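Local coordinates for protein pseudouridylate synthase RPUSD4, mitochondrial (PDB 5UBA) that isomerises uridine to pseudouridine in mitochondrial RNAs, including the 16S ribosomal RNA, a modification needed to build a functional mitochondrial ribosome, at residues 249-259 against 269-279; 116-124 against 205-214. All coordinates share one frame; numbering follows the deposited sequence. Where two conformers were deposited one is given.

Contact 1 of 2, residues 249-259 against 269-279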
loop_
_atom_site.group_PDB
_atom_site.type_symbol
_atom_site.label_atom_id
_atom_site.label_comp_id
_atom_site.label_asym_id
_atom_site.label_seq_id
_atom_site.Cartn_x
_atom_site.Cartn_y
_atom_site.Cartn_z
ATOM N N PRO A 249 2.120 12.741 4.618
ATOM C CA PRO A 249 1.346 11.647 4.013
ATOM C C PRO A 249 1.865 10.275 4.409
ATOM O O PRO A 249 3.036 10.115 4.752
ATOM C CB PRO A 249 1.564 11.832 2.529
ATOM C CG PRO A 249 2.918 12.433 2.446
ATOM C CD PRO A 249 2.981 13.381 3.612
ATOM N N LEU A 250 1.001 9.281 4.326
ATOM C CA LEU A 250 1.476 7.891 4.406
ATOM C C LEU A 250 2.509 7.618 3.314
ATOM O O LEU A 250 2.404 8.142 2.209
ATOM C CB LEU A 250 0.308 6.937 4.244
ATOM C CG LEU A 250 0.574 5.482 4.624
ATOM C CD1 LEU A 250 0.726 5.290 6.134
ATOM C CD2 LEU A 250 -0.567 4.643 4.081
ATOM N N HIS A 251 3.532 6.819 3.643
ATOM C CA HIS A 251 4.596 6.417 2.725
ATOM C C HIS A 251 4.487 4.916 2.474
ATOM O O HIS A 251 5.284 4.120 2.979
ATOM C CB HIS A 251 5.982 6.776 3.269
ATOM C CG HIS A 251 6.278 8.245 3.242
ATOM N ND1 HIS A 251 5.540 9.167 3.948
ATOM C CD2 HIS A 251 7.252 8.928 2.615
ATOM C CE1 HIS A 251 6.052 10.375 3.734
ATOM N NE2 HIS A 251 7.072 10.257 2.912
ATOM N N LEU A 252 3.519 4.541 1.648
ATOM C CA LEU A 252 3.268 3.131 1.277
ATOM C C LEU A 252 3.003 3.034 -0.218
ATOM O O LEU A 252 1.982 3.535 -0.692
ATOM C CB LEU A 252 2.116 2.557 2.080
ATOM C CG LEU A 252 1.720 1.101 1.771
ATOM C CD1 LEU A 252 2.882 0.154 2.055
ATOM C CD2 LEU A 252 0.513 0.681 2.583
ATOM N N HIS A 253 3.931 2.421 -0.936
ATOM C CA HIS A 253 3.942 2.358 -2.393
ATOM C C HIS A 253 3.854 0.905 -2.888
ATOM O O HIS A 253 4.657 0.055 -2.472
ATOM C CB HIS A 253 5.234 2.983 -2.889
ATOM C CG HIS A 253 5.398 2.968 -4.374
ATOM N ND1 HIS A 253 4.564 3.667 -5.237
ATOM C CD2 HIS A 253 6.319 2.354 -5.147
ATOM C CE1 HIS A 253 4.997 3.497 -6.471
ATOM N NE2 HIS A 253 6.050 2.700 -6.454
ATOM N N ALA A 254 2.904 0.662 -3.798
ATOM C CA ALA A 254 2.806 -0.625 -4.492
ATOM C C ALA A 254 3.855 -0.590 -5.604
ATOM O O ALA A 254 3.668 -0.001 -6.680
ATOM C CB ALA A 254 1.398 -0.826 -5.038
ATOM N N ARG A 255 5.011 -1.165 -5.275
ATOM C CA ARG A 255 6.200 -1.106 -6.097
ATOM C C ARG A 255 6.195 -2.065 -7.264
ATOM O O ARG A 255 6.676 -1.738 -8.352
ATOM C CB ARG A 255 7.421 -1.390 -5.208
ATOM C CG ARG A 255 8.737 -1.501 -5.934
ATOM C CD ARG A 255 9.144 -0.191 -6.525
ATOM N NE ARG A 255 10.519 -0.255 -6.978
ATOM C CZ ARG A 255 11.168 0.764 -7.524
ATOM N NH1 ARG A 255 10.572 1.943 -7.695
ATOM N NH2 ARG A 255 12.446 0.599 -7.887
ATOM N N GLN A 256 5.767 -3.288 -7.021
ATOM C CA GLN A 256 5.888 -4.325 -8.029
ATOM C C GLN A 256 4.738 -5.321 -7.956
ATOM O O GLN A 256 4.288 -5.664 -6.869
ATOM C CB GLN A 256 7.211 -5.059 -7.814
ATOM C CG GLN A 256 7.497 -6.232 -8.733
ATOM C CD GLN A 256 8.895 -6.771 -8.537
ATOM O OE1 GLN A 256 9.378 -6.866 -7.398
ATOM N NE2 GLN A 256 9.568 -7.124 -9.641
ATOM N N LEU A 257 4.325 -5.830 -9.124
ATOM C CA LEU A 257 3.405 -6.958 -9.242
ATOM C C LEU A 257 3.967 -7.924 -10.241
ATOM O O LEU A 257 4.359 -7.499 -11.328
ATOM C CB LEU A 257 2.050 -6.512 -9.795
ATOM C CG LEU A 257 1.028 -5.841 -8.923
ATOM C CD1 LEU A 257 -0.248 -5.620 -9.723
ATOM C CD2 LEU A 257 0.722 -6.664 -7.664
ATOM N N ILE A 258 4.004 -9.209 -9.910
ATOM C CA ILE A 258 4.417 -10.218 -10.893
ATOM C C ILE A 258 3.186 -11.102 -11.117
ATOM O O ILE A 258 2.725 -11.772 -10.188
ATOM C CB ILE A 258 5.642 -11.040 -10.459
ATOM C CG1 ILE A 258 6.802 -10.113 -10.042
ATOM C CG2 ILE A 258 6.061 -11.976 -11.601
ATOM C CD1 ILE A 258 7.990 -10.858 -9.462
ATOM N N LEU A 259 2.644 -11.044 -12.335
ATOM C CA LEU A 259 1.434 -11.773 -12.713
ATOM C C LEU A 259 1.872 -12.986 -13.532
ATOM O O LEU A 259 2.695 -12.847 -14.431
ATOM C CB LEU A 259 0.529 -10.927 -13.613
ATOM C CG LEU A 259 -0.243 -9.744 -13.064
ATOM C CD1 LEU A 259 -0.873 -8.960 -14.217
ATOM C CD2 LEU A 259 -1.336 -10.242 -12.148
ATOM N N LEU A 269 4.321 -11.415 -16.312
ATOM C CA LEU A 269 4.344 -9.983 -16.486
ATOM C C LEU A 269 4.867 -9.382 -15.174
ATOM O O LEU A 269 4.263 -9.593 -14.137
ATOM C CB LEU A 269 2.942 -9.478 -16.795
ATOM C CG LEU A 269 2.807 -8.010 -17.180
ATOM C CD1 LEU A 269 3.789 -7.577 -18.258
ATOM C CD2 LEU A 269 1.377 -7.749 -17.621
ATOM N N ASN A 270 5.981 -8.665 -15.242
ATOM C CA ASN A 270 6.698 -8.157 -14.082
ATOM C C ASN A 270 6.634 -6.641 -14.139
ATOM O O ASN A 270 7.369 -6.002 -14.887
ATOM C CB ASN A 270 8.136 -8.678 -14.126
ATOM C CG ASN A 270 8.939 -8.311 -12.893
ATOM O OD1 ASN A 270 8.789 -7.223 -12.329
ATOM N ND2 ASN A 270 9.835 -9.223 -12.482
ATOM N N LEU A 271 5.724 -6.072 -13.350
ATOM C CA LEU A 271 5.359 -4.653 -13.427
ATOM C C LEU A 271 5.993 -3.922 -12.272
ATOM O O LEU A 271 5.842 -4.349 -11.114
ATOM C CB LEU A 271 3.836 -4.512 -13.335
ATOM C CG LEU A 271 3.052 -5.232 -14.444
ATOM C CD1 LEU A 271 1.610 -5.453 -14.067
ATOM C CD2 LEU A 271 3.080 -4.493 -15.774
ATOM N N VAL A 272 6.724 -2.843 -12.543
ATOM C CA VAL A 272 7.365 -2.064 -11.482
ATOM C C VAL A 272 7.085 -0.587 -11.703
ATOM O O VAL A 272 7.146 -0.126 -12.849
ATOM C CB VAL A 272 8.881 -2.330 -11.419
ATOM C CG1 VAL A 272 9.574 -1.409 -10.407
ATOM C CG2 VAL A 272 9.141 -3.795 -11.088
ATOM N N CYS A 273 6.809 0.141 -10.609
ATOM C CA CYS A 273 6.446 1.562 -10.622
ATOM C C CYS A 273 7.456 2.386 -9.835
ATOM O O CYS A 273 7.765 2.072 -8.677
ATOM C CB CYS A 273 5.042 1.773 -10.012
ATOM S SG CYS A 273 4.401 3.426 -10.245
ATOM N N LYS A 274 7.922 3.480 -10.449
ATOM C CA LYS A 274 8.743 4.460 -9.746
ATOM C C LYS A 274 8.083 4.941 -8.468
ATOM O O LYS A 274 6.854 5.054 -8.366
ATOM C CB LYS A 274 9.002 5.704 -10.633
ATOM C CG LYS A 274 7.779 6.555 -10.911
ATOM C CD LYS A 274 8.052 7.739 -11.836
ATOM C CE LYS A 274 6.773 8.502 -12.150
ATOM N NZ LYS A 274 6.087 9.033 -10.938
ATOM N N LEU A 275 8.922 5.325 -7.502
ATOM C CA LEU A 275 8.409 5.927 -6.297
ATOM C C LEU A 275 7.884 7.328 -6.584
ATOM O O LEU A 275 8.438 8.024 -7.468
ATOM C CB LEU A 275 9.513 6.059 -5.246
ATOM C CG LEU A 275 10.008 4.788 -4.569
ATOM C CD1 LEU A 275 11.316 5.052 -3.827
ATOM C CD2 LEU A 275 8.948 4.239 -3.644
ATOM N N PRO A 276 6.868 7.766 -5.844
ATOM C CA PRO A 276 6.421 9.164 -5.980
ATOM C C PRO A 276 7.498 10.131 -5.511
ATOM O O PRO A 276 8.302 9.797 -4.646
ATOM C CB PRO A 276 5.188 9.263 -5.085
ATOM C CG PRO A 276 4.946 7.915 -4.519
ATOM C CD PRO A 276 6.072 7.009 -4.860
ATOM N N ARG A 277 7.520 11.318 -6.095
ATOM C CA ARG A 277 8.541 12.297 -5.739
ATOM C C ARG A 277 8.568 12.615 -4.229
ATOM O O ARG A 277 9.655 12.759 -3.656
ATOM C CB ARG A 277 8.386 13.552 -6.593
ATOM C CG ARG A 277 8.877 13.344 -8.016
ATOM C CD ARG A 277 10.382 13.159 -8.090
ATOM N N PHE A 278 7.412 12.665 -3.562
ATOM C CA PHE A 278 7.396 12.927 -2.111
ATOM C C PHE A 278 8.137 11.854 -1.299
ATOM O O PHE A 278 8.774 12.117 -0.286
ATOM C CB PHE A 278 6.002 13.156 -1.545
ATOM C CG PHE A 278 5.183 11.910 -1.331
ATOM C CD1 PHE A 278 5.204 11.232 -0.115
ATOM C CD2 PHE A 278 4.331 11.455 -2.320
ATOM C CE1 PHE A 278 4.416 10.107 0.089
ATOM C CE2 PHE A 278 3.555 10.310 -2.126
ATOM C CZ PHE A 278 3.601 9.654 -0.905
ATOM N N PHE A 279 7.998 10.626 -1.758
ATOM C CA PHE A 279 8.611 9.478 -1.105
ATOM C C PHE A 279 10.111 9.523 -1.351
ATOM O O PHE A 279 10.893 9.317 -0.423
ATOM C CB PHE A 279 7.909 8.204 -1.668
ATOM C CG PHE A 279 8.175 6.895 -0.923
ATOM C CD1 PHE A 279 9.464 6.417 -0.632
ATOM C CD2 PHE A 279 7.094 6.076 -0.619
ATOM C CE1 PHE A 279 9.644 5.181 -0.009
ATOM C CE2 PHE A 279 7.281 4.836 -0.014
ATOM C CZ PHE A 279 8.543 4.398 0.281
HETATM O O HOH W 1 11.948 -9.057 -10.302
#
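Leu257 and Leu271 form an antiparallel hydrogen-bonded pair, as do Leu259 and Leu269; the straightest bond runs from Leu271 N to Leu257 O (2.8 Å, 173°). All four leucines share one face of the hairpin, where Leu259 CD1 meets Leu271 CD1 at 4.3 Å. On the other face, Gln256 stretches out fully, CG anti to the backbone N (chi1 177°), and its NE2 donates within its own amide plane to Asn270 OD1 (2.8 Å); a water accepts from both side-chain amides. Past the paired strands, His253 NE2 donates in its ring plane to Cys273 O (2.9 Å), approaching from above the carbonyl plane. Arg255 NH1 adds a weak bond to that same oxygen. The His253 ring is held at its other nitrogen by Thr87, and Leu275 CA and Pro276 CD make CH-pi contacts with its face. Further on, the edge of Phe278 points into the face of His251 in a T-shaped pair, centroids 5.1 Å apart, and Phe278 CE1 touches Pro249 CG (3.6 Å). Strands 252-259 and 269-272 form a beta hairpin in the mixed sheet of the RluA-type catalytic domain; a classic beta bulge sets Arg255 and Gln256 opposite Lys114 of strand 112-120.

Contact 2 of 2, residues 116-124 against 205-214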
loop_
_atom_site.group_PDB
_atom_site.type_symbol
_atom_site.label_atom_id
_atom_site.label_comp_id
_atom_site.label_asym_id
_atom_site.label_seq_id
_atom_site.Cartn_x
_atom_site.Cartn_y
_atom_site.Cartn_z
ATOM N N TRP A 116 6.791 -0.984 -0.970
ATOM C CA TRP A 116 7.880 -0.307 -0.268
ATOM C C TRP A 116 7.270 0.686 0.692
ATOM O O TRP A 116 6.339 1.432 0.344
ATOM C CB TRP A 116 8.794 0.415 -1.244
ATOM C CG TRP A 116 9.753 -0.481 -1.988
ATOM C CD1 TRP A 116 9.776 -1.855 -2.043
ATOM C CD2 TRP A 116 10.842 -0.040 -2.781
ATOM N NE1 TRP A 116 10.817 -2.284 -2.844
ATOM C CE2 TRP A 116 11.481 -1.185 -3.316
ATOM C CE3 TRP A 116 11.340 1.223 -3.103
ATOM C CZ2 TRP A 116 12.593 -1.099 -4.144
ATOM C CZ3 TRP A 116 12.464 1.303 -3.925
ATOM C CH2 TRP A 116 13.081 0.155 -4.421
ATOM N N ALA A 117 7.826 0.741 1.912
ATOM C CA ALA A 117 7.387 1.675 2.932
ATOM C C ALA A 117 8.580 2.256 3.652
ATOM O O ALA A 117 9.607 1.605 3.797
ATOM C CB ALA A 117 6.485 1.006 3.936
ATOM N N ILE A 118 8.438 3.491 4.102
ATOM C CA ILE A 118 9.379 4.048 5.083
ATOM C C ILE A 118 8.759 3.881 6.433
ATOM O O ILE A 118 7.596 4.230 6.644
ATOM C CB ILE A 118 9.653 5.536 4.838
ATOM C CG1 ILE A 118 10.296 5.721 3.473
ATOM C CG2 ILE A 118 10.551 6.094 5.968
ATOM C CD1 ILE A 118 10.614 7.176 3.165
ATOM N N THR A 119 9.542 3.343 7.367
ATOM C CA THR A 119 9.092 3.109 8.726
ATOM C C THR A 119 9.857 3.972 9.684
ATOM O O THR A 119 11.007 4.329 9.452
ATOM C CB THR A 119 9.205 1.627 9.172
ATOM O OG1 THR A 119 10.571 1.203 9.126
ATOM C CG2 THR A 119 8.374 0.740 8.252
ATOM N N VAL A 120 9.159 4.316 10.741
ATOM C CA VAL A 120 9.715 4.960 11.910
ATOM C C VAL A 120 10.252 3.776 12.745
ATOM O O VAL A 120 9.524 2.815 12.996
ATOM C CB VAL A 120 8.594 5.715 12.653
ATOM C CG1 VAL A 120 9.099 6.292 13.972
ATOM C CG2 VAL A 120 7.980 6.777 11.748
ATOM N N HIS A 121 11.504 3.810 13.125
ATOM C CA HIS A 121 12.166 2.686 13.764
ATOM C C HIS A 121 12.484 1.616 12.742
ATOM O O HIS A 121 11.844 1.503 11.675
ATOM C CB HIS A 121 11.388 2.066 14.946
ATOM C CG HIS A 121 10.789 3.075 15.874
ATOM N ND1 HIS A 121 11.536 4.067 16.477
ATOM C CD2 HIS A 121 9.516 3.253 16.297
ATOM C CE1 HIS A 121 10.745 4.814 17.223
ATOM N NE2 HIS A 121 9.513 4.347 17.131
ATOM N N VAL A 122 13.451 0.789 13.105
ATOM C CA VAL A 122 14.007 -0.224 12.212
ATOM C C VAL A 122 13.541 -1.598 12.668
ATOM O O VAL A 122 13.815 -2.001 13.811
ATOM C CB VAL A 122 15.547 -0.179 12.232
ATOM C CG1 VAL A 122 16.138 -1.217 11.283
ATOM C CG2 VAL A 122 16.071 1.220 11.915
ATOM N N PRO A 123 12.871 -2.362 11.791
ATOM C CA PRO A 123 12.401 -3.682 12.175
ATOM C C PRO A 123 13.514 -4.616 12.715
ATOM O O PRO A 123 14.613 -4.618 12.190
ATOM C CB PRO A 123 11.843 -4.231 10.877
ATOM C CG PRO A 123 11.324 -3.016 10.180
ATOM C CD PRO A 123 12.328 -1.959 10.473
ATOM N N MET A 124 13.170 -5.361 13.754
ATOM C CA MET A 124 14.077 -6.371 14.365
ATOM C C MET A 124 13.310 -7.693 14.503
ATOM O O MET A 124 12.273 -7.709 15.154
ATOM C CB MET A 124 14.525 -5.892 15.733
ATOM C CG MET A 124 15.535 -6.788 16.459
ATOM S SD MET A 124 15.775 -6.076 18.084
ATOM C CE MET A 124 16.287 -4.428 17.625
ATOM N N LEU A 205 3.106 -3.877 10.627
ATOM C CA LEU A 205 4.296 -3.067 10.925
ATOM C C LEU A 205 4.169 -2.312 12.255
ATOM O O LEU A 205 5.111 -2.292 13.057
ATOM C CB LEU A 205 4.563 -2.065 9.795
ATOM C CG LEU A 205 5.322 -2.598 8.600
ATOM C CD1 LEU A 205 5.252 -1.620 7.439
ATOM C CD2 LEU A 205 6.772 -2.902 8.933
ATOM N N SER A 206 3.022 -1.676 12.486
ATOM C CA SER A 206 2.847 -0.834 13.676
ATOM C C SER A 206 2.741 -1.687 14.927
ATOM O O SER A 206 3.502 -1.474 15.868
ATOM C CB SER A 206 1.631 0.065 13.556
ATOM O OG SER A 206 1.600 0.881 14.712
ATOM N N PHE A 207 1.829 -2.644 14.929
ATOM C CA PHE A 207 1.527 -3.398 16.148
ATOM C C PHE A 207 2.428 -4.617 16.277
ATOM O O PHE A 207 2.816 -4.973 17.405
ATOM C CB PHE A 207 0.052 -3.790 16.164
ATOM C CG PHE A 207 -0.887 -2.623 16.237
ATOM C CD1 PHE A 207 -0.843 -1.749 17.313
ATOM C CD2 PHE A 207 -1.822 -2.402 15.254
ATOM C CE1 PHE A 207 -1.712 -0.664 17.392
ATOM C CE2 PHE A 207 -2.696 -1.315 15.322
ATOM C CZ PHE A 207 -2.633 -0.442 16.382
ATOM N N GLY A 208 2.799 -5.260 15.173
ATOM C CA GLY A 208 3.663 -6.438 15.232
ATOM C C GLY A 208 5.133 -6.132 15.427
ATOM O O GLY A 208 5.840 -6.836 16.134
ATOM N N LEU A 209 5.627 -5.097 14.767
ATOM C CA LEU A 209 7.038 -4.740 14.834
ATOM C C LEU A 209 7.359 -3.440 15.566
ATOM O O LEU A 209 8.517 -3.090 15.699
ATOM C CB LEU A 209 7.613 -4.680 13.406
ATOM C CG LEU A 209 7.661 -6.009 12.644
ATOM C CD1 LEU A 209 7.872 -5.808 11.163
ATOM C CD2 LEU A 209 8.776 -6.884 13.215
ATOM N N ASP A 210 6.342 -2.689 15.996
ATOM C CA ASP A 210 6.557 -1.343 16.549
ATOM C C ASP A 210 7.340 -0.437 15.596
ATOM O O ASP A 210 8.176 0.363 16.008
ATOM C CB ASP A 210 7.257 -1.428 17.920
ATOM C CG ASP A 210 7.242 -0.112 18.667
ATOM O OD1 ASP A 210 6.284 0.679 18.502
ATOM O OD2 ASP A 210 8.221 0.153 19.407
ATOM N N CYS A 211 7.055 -0.576 14.293
ATOM C CA CYS A 211 7.694 0.220 13.265
ATOM C C CYS A 211 6.621 0.778 12.344
ATOM O O CYS A 211 6.521 0.363 11.189
ATOM C CB CYS A 211 8.709 -0.590 12.464
ATOM S SG CYS A 211 10.139 -1.177 13.424
ATOM N N PRO A 212 5.827 1.737 12.844
ATOM C CA PRO A 212 4.755 2.238 11.975
ATOM C C PRO A 212 5.294 2.935 10.742
ATOM O O PRO A 212 6.379 3.519 10.736
ATOM C CB PRO A 212 3.987 3.218 12.852
ATOM C CG PRO A 212 4.967 3.628 13.895
ATOM C CD PRO A 212 5.906 2.474 14.113
ATOM N N ILE A 213 4.514 2.878 9.677
ATOM C CA ILE A 213 4.891 3.593 8.467
ATOM C C ILE A 213 4.887 5.098 8.725
ATOM O O ILE A 213 4.013 5.604 9.449
ATOM C CB ILE A 213 3.918 3.213 7.331
ATOM C CG1 ILE A 213 4.019 1.707 7.036
ATOM C CG2 ILE A 213 4.175 4.024 6.076
ATOM C CD1 ILE A 213 3.082 1.240 5.965
ATOM N N LEU A 214 5.844 5.799 8.116
ATOM C CA LEU A 214 5.928 7.247 8.183
ATOM C C LEU A 214 4.621 7.843 7.649
ATOM O O LEU A 214 4.188 7.487 6.545
ATOM C CB LEU A 214 7.094 7.770 7.358
ATOM C CG LEU A 214 7.297 9.288 7.327
ATOM C CD1 LEU A 214 7.602 9.859 8.703
ATOM C CD2 LEU A 214 8.424 9.617 6.368
HETATM O O HOH W 2 10.927 -4.454 15.308
#
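Thr119 and Ile213 are joined by a single backbone bridge, flanked by two nearly straight hydrogen bonds, Leu214 N to Ile118 O (2.8 Å, 172°) and Val120 N to Pro212 O (2.9 Å, 173°). This end is tightly packed and buried. Ile118 CG2 lies alongside Leu214 CB, both side chains pointing the same way, and Ala117 CB rests on Ile213 CD1 at 4.0 Å. Thr119 turns its methyl CG2 onto Leu205 CD1 (4.0 Å), the side chains crossing at about a right angle. Its OG1, placed between the backbone N and the carbonyl carbon (chi1 61°), donates to His121 O and ties down the turn that ends the strand. A valine at Thr119 would probably leave His121 O without this donor and the turn less firmly fixed. Cys211 SG lies against the backbone of Val122 and Pro123, 3.4 Å from Pro123 N. A looser apolar contact, Leu209 CD1 to Pro123 CB (4.3 Å), borders the solvent side, where the edge of the exposed His121 ring brings CD2 to 3.2 Å from Asp210 O and a water bridges Met124 N and Leu209 O. The segment leaving helix 200-209 thus runs along the end of strand 112-120 in the pseudouridine synthase fold, and Pro212 reaches Ser220, one of the residues binding the calcium ion.

Both contacts are built on the same mixed sheet, in which strands 252-259 and 112-120 are antiparallel neighbours. Contact 1 is the more regular, a hairpin with a ladder of backbone bonds, one leucine-rich, largely buried face and one more polar, partly exposed face. Contact 2 is mostly buried, has a single bridge, and relies chiefly on aliphatic packing before opening to solvent at Asp210 and Met124. They meet directly: His253 O lies 2.8 Å from Trp116 N and His251 N 3.0 Å from Leu214 O, both probable hydrogen bonds, while Arg255 makes a cation-pi contact with Trp116. The side chain of Asp83, the probable catalytic aspartate, lies about 6 Å from that of Leu252 and about 9 Å from that of Ile213.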